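Local coordinates for Phosphoglucomutase/phosphomannomutase family protein (Burkholderia thailandensis, PDB 3UW2) that probably moves a phosphoryl group between positions of a sugar phosphate, as other phosphohexose mutases do, and holds a zinc ion at its metal site in this crystal, at residues K190-L195 against L375-D380. Residues are numbered along the deposited sequence; the frame is centred on the assembly and turned at random.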
# COMPACT_ATOMS: atom_id res chain seq x y z
N LYS A 190 19.10 -10.63 9.95
CA LYS A 190 19.93 -11.82 9.84
C LYS A 190 19.00 -13.00 10.19
O LYS A 190 18.68 -13.19 11.37
CB LYS A 190 21.09 -11.70 10.84
CG LYS A 190 22.38 -11.04 10.30
CD LYS A 190 22.27 -9.56 9.96
CE LYS A 190 23.63 -8.92 9.76
NZ LYS A 190 24.12 -9.10 8.36
N LEU A 191 18.55 -13.77 9.20
CA LEU A 191 17.62 -14.88 9.49
C LEU A 191 18.21 -16.01 10.36
O LEU A 191 19.33 -16.45 10.13
CB LEU A 191 17.08 -15.49 8.20
CG LEU A 191 16.45 -14.44 7.27
CD1 LEU A 191 15.87 -15.17 6.11
CD2 LEU A 191 15.34 -13.67 7.97
N THR A 192 17.43 -16.48 11.33
CA THR A 192 17.77 -17.62 12.19
C THR A 192 18.17 -18.85 11.42
O THR A 192 19.12 -19.52 11.81
CB THR A 192 16.64 -17.92 13.18
OG1 THR A 192 16.48 -16.77 14.00
CG2 THR A 192 17.00 -19.10 14.11
N ARG A 193 17.49 -19.08 10.29
CA ARG A 193 17.70 -20.22 9.44
C ARG A 193 17.23 -19.80 8.04
O ARG A 193 16.44 -18.87 7.91
CB ARG A 193 16.92 -21.46 9.93
CG ARG A 193 15.39 -21.37 9.86
CD ARG A 193 14.75 -22.67 10.40
NE ARG A 193 13.29 -22.58 10.36
CZ ARG A 193 12.53 -22.86 9.30
NH1 ARG A 193 13.08 -23.29 8.19
NH2 ARG A 193 11.21 -22.73 9.34
N PRO A 194 17.74 -20.47 6.98
CA PRO A 194 17.13 -20.24 5.66
C PRO A 194 15.73 -20.81 5.59
O PRO A 194 15.40 -21.80 6.29
CB PRO A 194 18.04 -20.99 4.68
CG PRO A 194 18.93 -21.85 5.50
CD PRO A 194 18.94 -21.33 6.92
N LEU A 195 14.90 -20.18 4.79
CA LEU A 195 13.55 -20.62 4.62
C LEU A 195 13.33 -20.68 3.10
O LEU A 195 13.69 -19.75 2.37
CB LEU A 195 12.67 -19.55 5.27
CG LEU A 195 11.43 -19.83 6.11
CD1 LEU A 195 11.24 -18.80 7.22
CD2 LEU A 195 10.25 -19.73 5.15
N LEU A 375 9.34 -15.54 11.12
CA LEU A 375 9.01 -16.93 10.71
C LEU A 375 10.23 -17.85 10.86
O LEU A 375 10.11 -19.01 11.28
CB LEU A 375 8.54 -16.95 9.25
CG LEU A 375 7.18 -16.26 8.99
CD1 LEU A 375 6.74 -16.50 7.53
CD2 LEU A 375 6.11 -16.67 9.99
N ALA A 376 11.42 -17.32 10.58
CA ALA A 376 12.61 -18.17 10.66
C ALA A 376 12.94 -18.66 12.08
O ALA A 376 13.70 -19.59 12.25
CB ALA A 376 13.83 -17.49 9.99
N ARG A 377 12.37 -18.04 13.09
CA ARG A 377 12.57 -18.52 14.49
C ARG A 377 11.79 -19.78 14.85
O ARG A 377 11.95 -20.30 15.94
CB ARG A 377 12.29 -17.38 15.49
CG ARG A 377 13.24 -16.21 15.22
CD ARG A 377 12.79 -14.92 15.90
NE ARG A 377 13.80 -13.85 15.74
CZ ARG A 377 13.49 -12.56 15.77
NH1 ARG A 377 12.22 -12.19 15.88
NH2 ARG A 377 14.43 -11.66 15.61
N VAL A 378 10.94 -20.29 13.95
CA VAL A 378 10.11 -21.46 14.32
C VAL A 378 10.27 -22.56 13.28
O VAL A 378 10.70 -22.30 12.17
CB VAL A 378 8.61 -21.09 14.52
CG1 VAL A 378 8.44 -20.06 15.65
CG2 VAL A 378 7.95 -20.64 13.20
N ALA A 379 9.90 -23.77 13.63
CA ALA A 379 10.17 -24.88 12.72
C ALA A 379 9.02 -24.94 11.74
O ALA A 379 9.20 -25.38 10.60
CB ALA A 379 10.33 -26.20 13.48
N ASP A 380 7.84 -24.48 12.18
CA ASP A 380 6.67 -24.52 11.32
C ASP A 380 6.07 -23.17 11.15
O ASP A 380 5.21 -22.79 11.94
CB ASP A 380 5.61 -25.50 11.82
CG ASP A 380 4.54 -25.73 10.79
OD1 ASP A 380 4.50 -25.00 9.77
OD2 ASP A 380 3.74 -26.66 10.98
O HOH W 1 16.56 -12.65 13.70
O HOH W 2 16.40 -14.61 16.40
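Arg193 reaches across to Val378 and grips a single carbonyl oxygen side-on, a compact example of how an arginine can pin a loop that lies far off in sequence. Arg193 NH2 donates to Val378 O at 2.9 Å in the carbonyl plane, while Arg193 NE, at 3.2 Å from the same Val378 O, comes from above that plane and makes the more bent bond (140° at the hydrogen). The oxygen sits at the edge of the guanidinium, and a chain extended from CG to NE (chi2 -180°, chi3 179°) carries the group past Ala376, with Arg193 CG 3.4 Å from Ala376 O. NH1 forms a salt bridge with Glu258, so a second anchor helps to fix the rotation of the flat group.

Ala376 is the hub of the packing. Ala376 CB lies 4.2 Å from Leu191 CB and 4.0 Å from Leu195 CD1, and that same leucine methyl also rests against Leu375 CB. Elsewhere in the contact Thr192 and Arg377 cross at about a right angle, Thr192 OG1 lying 3.5 Å from Arg377 CG; one water joins this hydroxyl to Arg377 NE, and another accepts a weak hydrogen bond from Arg377 NH2 and donates to Lys190 O.

The contact joins the second and third alpha/beta/alpha domains away from the metal site. Residues 375-378 form a type I beta turn at the end of helix 364-375, ahead of helix 381-386, and meet the loop between helix 178-186 and strand 197-200; Leu195 and Leu375 both pack on Ile259 of strand 259-263.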